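Local structure of ABC transporter substrate binding protein (Ribose) (Agrobacterium vitis, 5DKV) at residues A[37-42]-A[227-232]; A[251-256]-A[272-277]; A[257-262]-A[319-324]. The protein probably serves as the solute-binding component of an ABC transporter for carbohydrates, and holds alpha-D-tagatopyranose in the cleft between its two lobes. One frame throughout, in Å; residues are numbered along the deposited sequence.

Interaction 1 (A[37-42]-A[227-232]); sequences TTDAFY and ANLFSG. With T6T (alpha-D-tagatopyranose), chain E.
L229 and F230 lean across toward T38, D39 and A40, and the direct part of the contact is small and made without polar bonds. The CD1 branch of L229 meets the methyl CB of A40 at 4.0 Å. F230 presents a ring edge instead: its CE2 lies 3.6 Å from D39 OD2, while its CZ faces the carbonyl oxygen of T38 close to the ring plane. Aromatic hydrogens turned toward these oxygens would make a mildly favourable electrostatic contact.

The polar bonds run through the sugar. With CG anti to the backbone N (chi1 178°), the D39 carboxylate is held where both oxygens take a sugar hydroxyl, OD1 from O1 at 2.8 Å and OD2 from O2 at 2.7 Å. From segment 227-232, N228 ND2 donates to the ring oxygen O6 over 3.1 Å in a nearly straight bond (171°), and also binds N202 OD1.

This is the ligand cleft of a type I periplasmic binding protein, where the starts of helices 40-56 and 229-241, one from each lobe, converge on the sugar. D39 and N228 are the N-caps of these helices. D39 OD1 accepts from F41 N at 3.0 Å, approached on its anti side and well out of the carboxylate plane, which ties the ligand-binding carboxylate to its own helix. N228 OD1 is gripped twice: S231 N at 3.0 Å and S231 OG at 2.9 Å reach it from opposite faces of the amide plane, fixing the amide's rotation and aiming ND2 at the ligand.

Further contacts with the sugar are van der Waals. F41 lays one ring face against the sugar, with O4 above it toward the rim; Y42 brings CE2 close to O2, and L229 CB presses on O1.

Interaction 2 (A[251-256]-A[272-277]); sequences VAFDAP and IAQHPA. With T6T (alpha-D-tagatopyranose), chain E.
F253 and I272 form a parallel bridge between strands 249-253 and 270-273, the two strands of a beta-alpha-beta crossover that passes through helix 259-264. Two backbone bonds flank the bridge. I272 N donates to A252 O at 2.8 Å, in the carbonyl plane; D254 N returns the bond to I272 O, also at 2.8 Å, but from above that plane, as the chain turns out of the sheet at D254.

Beyond the strand ends the polar side chains take over. Q274 NE2 spends both its hydrogens: one goes to D254 OD2 at 2.9 Å, lying in the amide plane and using the syn lone pair, the other to sugar O4, also at 2.9 Å and almost straight (176°). The remaining amide atom, OE1, is bonded to S140 OG. On the carboxylate, OD2 has a second partner in Y322 OH, while OD1 takes sugar O3 at 2.6 Å and, weakly, L229 N. Every polar atom of these two pocket side chains is thus engaged, and the second-shell bonds hold the carboxylate and amide in place for the ligand.

Apolar contacts accompany the strand pairing. A255 CB rests on A273 CB, on the side of the strand opposite I272, and the F253 ring reaches from I272 to Q274, its CE1 3.8 Å from I272 CG2 and its CE2 3.6 Å from Q274 CG.

Interaction 3 (A[257-262]-A[319-324]); sequences GSVVDN and RFIYAE
G257 and I321 bring the two backbones nearest each other, with CA atoms 6.2 Å apart. Residues 257-262 turn into the short helix 259-264, with V260 N bonded to G257 O and N262 N bonded to S258 O. Facing them, residues 319-324 belong to no regular helix or strand; I321, Y322 and A323 run extended, with psi near 140°, and carry the chain to its C terminus. The polar backbone atoms that come closest, G257 N and Y322 O, are separated by 4.4 Å and are joined through a water. It accepts from G257 N at 2.8 Å and donates to Y322 O over a longer 3.3 Å; its link to the terminal carboxylate of E324 is doubtful, that residue being poorly ordered and the modelled separation very short.

I321 supplies the side-chain part almost by itself. Its two branches divide the work: CG2, anti to the backbone N, lies on G257 CA at 3.9 Å, whereas CG1 heads for the helix, passing 4.3 Å from V259 CG2. The extended second torsion (chi2 163°) carries the tip CD1 onward to V260 CG2, 3.7 Å away, where the two side chains cross at about a right angle.

The C-terminal residues thus pack on the start of helix 259-264, the helix of the beta-alpha-beta unit between strands 249-253 and 270-273. I321 also touches V312 and I307, the latter in strand 299-307, and V259 packs on I268 in the loop leading to strand 270-273. The neighbouring Y322 turns inward, bonding through OH to D254 and to Q274 N and packing against A40, F41 and T44 of helix 40-56.

How the interactions relate
Interactions 1 and 2 lie with centres about 8 Å apart and share the sugar, while interaction 3 sits behind them, its centre about 9 Å from that of interaction 2 and 12 Å from that of interaction 1. Along the chain interaction 1 closes first; the other two then interleave, because helix 259-264 of interaction 3 is the connection between the two strands of interaction 2. The C-terminal residues 319-324 reach back over the strand ends, with Y322 N bonded to A255 O at 2.8 Å, and rest on A40 of interaction 1. Ligand-binding groups from separate parts of the sequence thus meet at one cleft, with the chain's last residues packed behind them.

Interaction 1 (A[37-42]-A[227-232])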
loop_
_atom_site.group_PDB
_atom_site.type_symbol
_atom_site.label_atom_id
_atom_site.label_comp_id
_atom_site.label_asym_id
_atom_site.label_seq_id
_atom_site.Cartn_x
_atom_site.Cartn_y
_atom_site.Cartn_z
ATOM N N THR A 37 -10.276 -4.674 4.903
ATOM C CA THR A 37 -10.492 -6.074 4.526
ATOM C C THR A 37 -10.729 -6.302 3.037
ATOM O O THR A 37 -10.237 -7.285 2.486
ATOM C CB THR A 37 -11.685 -6.654 5.300
ATOM O OG1 THR A 37 -12.810 -5.768 5.191
ATOM C CG2 THR A 37 -11.313 -6.814 6.743
ATOM N N THR A 38 -11.512 -5.417 2.414
ATOM C CA THR A 38 -11.933 -5.536 1.019
ATOM C C THR A 38 -11.022 -4.728 0.102
ATOM O O THR A 38 -11.426 -3.740 -0.551
ATOM C CB THR A 38 -13.356 -5.044 0.845
ATOM O OG1 THR A 38 -13.444 -3.704 1.349
ATOM C CG2 THR A 38 -14.332 -5.955 1.599
ATOM N N ASP A 39 -9.768 -5.124 0.109
ATOM C CA ASP A 39 -8.711 -4.387 -0.548
ATOM C C ASP A 39 -7.754 -5.462 -1.024
ATOM O O ASP A 39 -7.198 -6.205 -0.228
ATOM C CB ASP A 39 -8.060 -3.392 0.440
ATOM C CG ASP A 39 -6.889 -2.601 -0.147
ATOM O OD1 ASP A 39 -6.256 -3.036 -1.138
ATOM O OD2 ASP A 39 -6.585 -1.516 0.416
ATOM N N ALA A 40 -7.596 -5.565 -2.336
ATOM C CA ALA A 40 -6.806 -6.632 -2.933
ATOM C C ALA A 40 -5.360 -6.634 -2.432
ATOM O O ALA A 40 -4.736 -7.687 -2.362
ATOM C CB ALA A 40 -6.843 -6.509 -4.456
ATOM N N PHE A 41 -4.854 -5.473 -2.042
ATOM C CA PHE A 41 -3.507 -5.400 -1.487
ATOM C C PHE A 41 -3.424 -6.212 -0.199
ATOM O O PHE A 41 -2.534 -7.058 -0.020
ATOM C CB PHE A 41 -3.110 -3.958 -1.211
ATOM C CG PHE A 41 -1.781 -3.795 -0.505
ATOM C CD1 PHE A 41 -0.605 -3.876 -1.196
ATOM C CD2 PHE A 41 -1.735 -3.501 0.847
ATOM C CE1 PHE A 41 0.611 -3.701 -0.574
ATOM C CE2 PHE A 41 -0.514 -3.327 1.499
ATOM C CZ PHE A 41 0.670 -3.436 0.793
ATOM N N TYR A 42 -4.363 -5.973 0.704
ATOM C CA TYR A 42 -4.321 -6.664 1.987
ATOM C C TYR A 42 -4.738 -8.128 1.838
ATOM O O TYR A 42 -4.295 -8.993 2.592
ATOM C CB TYR A 42 -5.188 -5.942 3.013
ATOM C CG TYR A 42 -4.611 -4.585 3.389
ATOM C CD1 TYR A 42 -3.362 -4.486 4.036
ATOM C CD2 TYR A 42 -5.266 -3.412 3.086
ATOM C CE1 TYR A 42 -2.817 -3.262 4.353
ATOM C CE2 TYR A 42 -4.703 -2.169 3.401
ATOM C CZ TYR A 42 -3.490 -2.107 4.034
ATOM O OH TYR A 42 -3.000 -0.857 4.328
ATOM N N ALA A 227 -2.364 7.327 -6.440
ATOM C CA ALA A 227 -1.299 6.945 -5.546
ATOM C C ALA A 227 -1.612 5.683 -4.736
ATOM O O ALA A 227 -0.755 5.240 -3.995
ATOM C CB ALA A 227 -0.964 8.091 -4.618
ATOM N N ASN A 228 -2.797 5.094 -4.908
ATOM C CA ASN A 228 -3.079 3.761 -4.378
ATOM C C ASN A 228 -4.158 3.125 -5.244
ATOM O O ASN A 228 -4.653 3.734 -6.198
ATOM C CB ASN A 228 -3.493 3.781 -2.887
ATOM C CG ASN A 228 -4.977 4.079 -2.663
ATOM O OD1 ASN A 228 -5.591 4.808 -3.434
ATOM N ND2 ASN A 228 -5.530 3.566 -1.558
ATOM N N LEU A 229 -4.471 1.876 -4.927
ATOM C CA LEU A 229 -5.414 1.096 -5.723
ATOM C C LEU A 229 -6.666 1.876 -6.105
ATOM O O LEU A 229 -6.990 2.029 -7.304
ATOM C CB LEU A 229 -5.812 -0.151 -4.947
ATOM C CG LEU A 229 -6.497 -1.265 -5.726
ATOM C CD1 LEU A 229 -6.284 -2.612 -5.030
ATOM C CD2 LEU A 229 -7.979 -1.016 -5.907
ATOM N N PHE A 230 -7.339 2.403 -5.091
ATOM C CA PHE A 230 -8.647 3.037 -5.291
ATOM C C PHE A 230 -8.501 4.349 -6.060
ATOM O O PHE A 230 -9.320 4.666 -6.912
ATOM C CB PHE A 230 -9.339 3.213 -3.936
ATOM C CG PHE A 230 -9.593 1.906 -3.266
ATOM C CD1 PHE A 230 -10.595 1.081 -3.735
ATOM C CD2 PHE A 230 -8.810 1.465 -2.220
ATOM C CE1 PHE A 230 -10.819 -0.154 -3.155
ATOM C CE2 PHE A 230 -9.035 0.216 -1.655
ATOM C CZ PHE A 230 -10.034 -0.575 -2.118
ATOM N N SER A 231 -7.422 5.081 -5.808
ATOM C CA SER A 231 -7.184 6.354 -6.471
ATOM C C SER A 231 -6.945 6.119 -7.959
ATOM O O SER A 231 -7.475 6.813 -8.812
ATOM C CB SER A 231 -5.970 7.046 -5.874
ATOM O OG SER A 231 -6.193 7.388 -4.506
ATOM N N GLY A 232 -6.104 5.134 -8.254
ATOM C CA GLY A 232 -5.817 4.798 -9.632
ATOM C C GLY A 232 -7.017 4.246 -10.392
ATOM O O GLY A 232 -7.235 4.591 -11.558
HETATM O O3 T6T E . -1.798 0.994 -1.624
HETATM C C3 T6T E . -2.173 0.016 -0.664
HETATM C C4 T6T E . -1.445 0.268 0.584
HETATM O O4 T6T E . 0.004 0.137 0.334
HETATM C C5 T6T E . -1.769 1.596 1.112
HETATM O O5 T6T E . -1.160 1.819 2.396
HETATM C C6 T6T E . -3.258 1.759 1.363
HETATM O O6 T6T E . -3.986 1.464 0.134
HETATM C C2 T6T E . -3.681 0.139 -0.373
HETATM O O2 T6T E . -4.013 -0.859 0.563
HETATM C C1 T6T E . -4.552 0.052 -1.563
HETATM O O1 T6T E . -4.417 -1.164 -2.227
#

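Interaction 2 (A[251-256]-A[272-277])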
loop_
_atom_site.group_PDB
_atom_site.type_symbol
_atom_site.label_atom_id
_atom_site.label_comp_id
_atom_site.label_asym_id
_atom_site.label_seq_id
_atom_site.Cartn_x
_atom_site.Cartn_y
_atom_site.Cartn_z
ATOM N N VAL A 251 -1.101 6.653 -14.651
ATOM C CA VAL A 251 -0.210 5.753 -13.946
ATOM C C VAL A 251 -0.910 5.445 -12.644
ATOM O O VAL A 251 -1.273 6.335 -11.890
ATOM C CB VAL A 251 1.207 6.349 -13.693
ATOM C CG1 VAL A 251 2.038 5.441 -12.800
ATOM C CG2 VAL A 251 1.911 6.560 -15.008
ATOM N N ALA A 252 -1.108 4.154 -12.409
ATOM C CA ALA A 252 -1.863 3.686 -11.273
ATOM C C ALA A 252 -0.992 2.858 -10.371
ATOM O O ALA A 252 -0.344 1.917 -10.817
ATOM C CB ALA A 252 -3.046 2.867 -11.730
ATOM N N PHE A 253 -0.992 3.203 -9.093
ATOM C CA PHE A 253 -0.342 2.385 -8.088
ATOM C C PHE A 253 -1.207 1.186 -7.775
ATOM O O PHE A 253 -2.428 1.274 -7.827
ATOM C CB PHE A 253 -0.097 3.190 -6.807
ATOM C CG PHE A 253 1.249 2.932 -6.171
ATOM C CD1 PHE A 253 2.385 3.534 -6.657
ATOM C CD2 PHE A 253 1.364 2.092 -5.060
ATOM C CE1 PHE A 253 3.608 3.308 -6.093
ATOM C CE2 PHE A 253 2.605 1.871 -4.475
ATOM C CZ PHE A 253 3.721 2.479 -4.986
ATOM N N ASP A 254 -0.553 0.076 -7.442
ATOM C CA ASP A 254 -1.175 -1.217 -7.142
ATOM C C ASP A 254 -1.669 -1.895 -8.416
ATOM O O ASP A 254 -1.624 -1.312 -9.506
ATOM C CB ASP A 254 -2.284 -1.085 -6.083
ATOM C CG ASP A 254 -1.724 -0.674 -4.725
ATOM O OD1 ASP A 254 -2.171 0.360 -4.160
ATOM O OD2 ASP A 254 -0.806 -1.394 -4.239
ATOM N N ALA A 255 -2.044 -3.162 -8.289
ATOM C CA ALA A 255 -2.331 -3.990 -9.469
ATOM C C ALA A 255 -3.520 -4.922 -9.237
ATOM O O ALA A 255 -3.373 -6.150 -9.203
ATOM C CB ALA A 255 -1.103 -4.774 -9.857
ATOM N N PRO A 256 -4.717 -4.348 -9.101
ATOM C CA PRO A 256 -5.892 -5.216 -9.064
ATOM C C PRO A 256 -6.106 -5.887 -10.420
ATOM O O PRO A 256 -5.526 -5.460 -11.421
ATOM C CB PRO A 256 -7.034 -4.259 -8.733
ATOM C CG PRO A 256 -6.578 -2.943 -9.198
ATOM C CD PRO A 256 -5.078 -2.920 -9.047
ATOM N N ILE A 272 1.908 0.194 -11.080
ATOM C CA ILE A 272 3.037 -0.051 -10.189
ATOM C C ILE A 272 2.615 -1.049 -9.091
ATOM O O ILE A 272 2.018 -0.674 -8.094
ATOM C CB ILE A 272 3.573 1.258 -9.545
ATOM C CG1 ILE A 272 3.759 2.388 -10.574
ATOM C CG2 ILE A 272 4.879 0.960 -8.801
ATOM C CD1 ILE A 272 4.575 2.011 -11.761
ATOM N N ALA A 273 2.879 -2.336 -9.322
ATOM C CA ALA A 273 2.536 -3.407 -8.374
ATOM C C ALA A 273 3.487 -3.382 -7.184
ATOM O O ALA A 273 4.692 -3.413 -7.340
ATOM C CB ALA A 273 2.577 -4.793 -9.067
ATOM N N GLN A 274 2.952 -3.310 -5.975
ATOM C CA GLN A 274 3.727 -3.676 -4.822
ATOM C C GLN A 274 3.814 -5.190 -4.789
ATOM O O GLN A 274 3.284 -5.868 -5.668
ATOM C CB GLN A 274 3.080 -3.141 -3.550
ATOM C CG GLN A 274 2.889 -1.616 -3.545
ATOM C CD GLN A 274 2.369 -1.129 -2.222
ATOM O OE1 GLN A 274 3.135 -0.979 -1.295
ATOM N NE2 GLN A 274 1.059 -0.890 -2.130
ATOM N N HIS A 275 4.462 -5.691 -3.747
ATOM C CA HIS A 275 4.599 -7.134 -3.481
ATOM C C HIS A 275 3.952 -7.481 -2.147
ATOM O O HIS A 275 4.636 -7.829 -1.202
ATOM C CB HIS A 275 6.066 -7.522 -3.466
ATOM C CG HIS A 275 6.733 -7.432 -4.808
ATOM N ND1 HIS A 275 8.036 -7.833 -5.010
ATOM C CD2 HIS A 275 6.294 -6.976 -6.005
ATOM C CE1 HIS A 275 8.372 -7.635 -6.269
ATOM N NE2 HIS A 275 7.334 -7.115 -6.898
ATOM N N PRO A 276 2.626 -7.352 -2.053
ATOM C CA PRO A 276 1.992 -7.605 -0.746
ATOM C C PRO A 276 2.223 -9.002 -0.193
ATOM O O PRO A 276 2.304 -9.149 1.027
ATOM C CB PRO A 276 0.500 -7.390 -1.024
ATOM C CG PRO A 276 0.366 -7.344 -2.513
ATOM C CD PRO A 276 1.676 -6.819 -3.033
ATOM N N ALA A 277 2.264 -10.027 -1.035
ATOM C CA ALA A 277 2.446 -11.366 -0.490
ATOM C C ALA A 277 3.805 -11.467 0.191
ATOM O O ALA A 277 3.938 -12.086 1.248
ATOM C CB ALA A 277 2.291 -12.443 -1.591
HETATM O O3 T6T E . -1.798 0.994 -1.624
HETATM C C3 T6T E . -2.173 0.016 -0.664
HETATM C C4 T6T E . -1.445 0.268 0.584
HETATM O O4 T6T E . 0.004 0.137 0.334
HETATM C C5 T6T E . -1.769 1.596 1.112
HETATM O O5 T6T E . -1.160 1.819 2.396
HETATM C C6 T6T E . -3.258 1.759 1.363
HETATM O O6 T6T E . -3.986 1.464 0.134
HETATM C C2 T6T E . -3.681 0.139 -0.373
HETATM O O2 T6T E . -4.013 -0.859 0.563
HETATM C C1 T6T E . -4.552 0.052 -1.563
HETATM O O1 T6T E . -4.417 -1.164 -2.227
#

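Interaction 3 (A[257-262]-A[319-324])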
loop_
_atom_site.group_PDB
_atom_site.type_symbol
_atom_site.label_atom_id
_atom_site.label_comp_id
_atom_site.label_asym_id
_atom_site.label_seq_id
_atom_site.Cartn_x
_atom_site.Cartn_y
_atom_site.Cartn_z
ATOM N N GLY A 257 -6.952 -6.903 -10.448
ATOM C CA GLY A 257 -7.204 -7.659 -11.661
ATOM C C GLY A 257 -7.586 -6.815 -12.857
ATOM O O GLY A 257 -7.282 -7.174 -13.992
ATOM N N SER A 258 -8.269 -5.702 -12.600
ATOM C CA SER A 258 -8.710 -4.804 -13.660
ATOM C C SER A 258 -7.555 -4.226 -14.495
ATOM O O SER A 258 -7.796 -3.717 -15.589
ATOM C CB SER A 258 -9.515 -3.655 -13.063
ATOM O OG SER A 258 -8.798 -3.065 -11.997
ATOM N N VAL A 259 -6.313 -4.293 -14.014
ATOM C CA VAL A 259 -5.233 -3.673 -14.788
ATOM C C VAL A 259 -4.997 -4.412 -16.105
ATOM O O VAL A 259 -4.461 -3.840 -17.039
ATOM C CB VAL A 259 -3.870 -3.595 -14.022
ATOM C CG1 VAL A 259 -4.003 -2.760 -12.759
ATOM C CG2 VAL A 259 -3.276 -4.996 -13.752
ATOM N N VAL A 260 -5.361 -5.688 -16.183
ATOM C CA VAL A 260 -5.197 -6.414 -17.432
ATOM C C VAL A 260 -6.016 -5.771 -18.553
ATOM O O VAL A 260 -5.446 -5.376 -19.569
ATOM C CB VAL A 260 -5.570 -7.886 -17.304
ATOM C CG1 VAL A 260 -5.325 -8.610 -18.634
ATOM C CG2 VAL A 260 -4.754 -8.538 -16.200
ATOM N N ASP A 261 -7.333 -5.640 -18.376
ATOM C CA ASP A 261 -8.155 -4.977 -19.384
ATOM C C ASP A 261 -7.766 -3.511 -19.546
ATOM O O ASP A 261 -7.741 -3.016 -20.662
ATOM C CB ASP A 261 -9.640 -5.071 -19.032
ATOM C CG ASP A 261 -10.180 -6.484 -19.147
ATOM O OD1 ASP A 261 -9.429 -7.381 -19.583
ATOM O OD2 ASP A 261 -11.365 -6.697 -18.812
ATOM N N ASN A 262 -7.420 -2.822 -18.456
ATOM C CA ASN A 262 -7.183 -1.375 -18.581
ATOM C C ASN A 262 -5.836 -1.073 -19.256
ATOM O O ASN A 262 -5.714 -0.088 -19.975
ATOM C CB ASN A 262 -7.290 -0.696 -17.214
ATOM C CG ASN A 262 -8.729 -0.616 -16.720
ATOM O OD1 ASN A 262 -9.670 -0.728 -17.516
ATOM N ND2 ASN A 262 -8.907 -0.421 -15.411
ATOM N N ARG A 319 2.047 -12.858 -12.356
ATOM C CA ARG A 319 1.914 -13.461 -11.035
ATOM C C ARG A 319 1.886 -12.420 -9.926
ATOM O O ARG A 319 1.563 -12.752 -8.780
ATOM C CB ARG A 319 3.053 -14.426 -10.787
ATOM C CG ARG A 319 4.412 -13.773 -10.760
ATOM C CD ARG A 319 5.506 -14.837 -10.798
ATOM N NE ARG A 319 6.854 -14.270 -10.731
ATOM C CZ ARG A 319 7.679 -14.376 -9.691
ATOM N NH1 ARG A 319 7.321 -15.031 -8.587
ATOM N NH2 ARG A 319 8.881 -13.819 -9.756
ATOM N N PHE A 320 2.235 -11.168 -10.251
ATOM C CA PHE A 320 2.226 -10.075 -9.254
ATOM C C PHE A 320 0.892 -9.314 -9.251
ATOM O O PHE A 320 0.643 -8.454 -8.381
ATOM C CB PHE A 320 3.384 -9.106 -9.499
ATOM C CG PHE A 320 4.717 -9.675 -9.116
ATOM C CD1 PHE A 320 5.112 -9.671 -7.788
ATOM C CD2 PHE A 320 5.551 -10.248 -10.065
ATOM C CE1 PHE A 320 6.322 -10.204 -7.420
ATOM C CE2 PHE A 320 6.780 -10.789 -9.700
ATOM C CZ PHE A 320 7.162 -10.769 -8.376
ATOM N N ILE A 321 0.020 -9.629 -10.200
ATOM C CA ILE A 321 -1.313 -9.056 -10.170
ATOM C C ILE A 321 -1.982 -9.558 -8.878
ATOM O O ILE A 321 -1.857 -10.738 -8.509
ATOM C CB ILE A 321 -2.123 -9.421 -11.432
ATOM C CG1 ILE A 321 -1.464 -8.786 -12.654
ATOM C CG2 ILE A 321 -3.559 -8.946 -11.279
ATOM C CD1 ILE A 321 -1.903 -9.381 -13.978
ATOM N N TYR A 322 -2.655 -8.656 -8.172
ATOM C CA TYR A 322 -3.173 -8.979 -6.843
ATOM C C TYR A 322 -4.346 -9.952 -6.897
ATOM O O TYR A 322 -5.138 -9.957 -7.850
ATOM C CB TYR A 322 -3.620 -7.721 -6.109
ATOM C CG TYR A 322 -2.583 -6.655 -5.828
ATOM C CD1 TYR A 322 -1.249 -6.796 -6.176
ATOM C CD2 TYR A 322 -2.964 -5.485 -5.187
ATOM C CE1 TYR A 322 -0.336 -5.780 -5.918
ATOM C CE2 TYR A 322 -2.065 -4.475 -4.930
ATOM C CZ TYR A 322 -0.750 -4.629 -5.301
ATOM O OH TYR A 322 0.172 -3.646 -5.036
ATOM N N ALA A 323 -4.423 -10.778 -5.856
ATOM C CA ALA A 323 -5.532 -11.674 -5.624
ATOM C C ALA A 323 -6.801 -10.922 -5.278
ATOM O O ALA A 323 -6.770 -9.924 -4.527
ATOM C CB ALA A 323 -5.189 -12.644 -4.493
ATOM N N GLU A 324 -7.897 -11.444 -5.831
ATOM C CA GLU A 324 -9.272 -11.088 -5.500
ATOM C C GLU A 324 -9.631 -9.650 -5.854
ATOM O O GLU A 324 -10.809 -9.331 -6.023
ATOM C CB GLU A 324 -9.543 -11.348 -4.019
ATOM C CG GLU A 324 -10.360 -12.605 -3.750
ATOM C CD GLU A 324 -9.536 -13.890 -3.656
ATOM O OE1 GLU A 324 -8.390 -13.852 -3.158
ATOM O OE2 GLU A 324 -10.054 -14.953 -4.067
ATOM O OXT GLU A 324 -8.773 -8.784 -5.995
HETATM O O HOH W 1 -7.444 -7.665 -7.821
#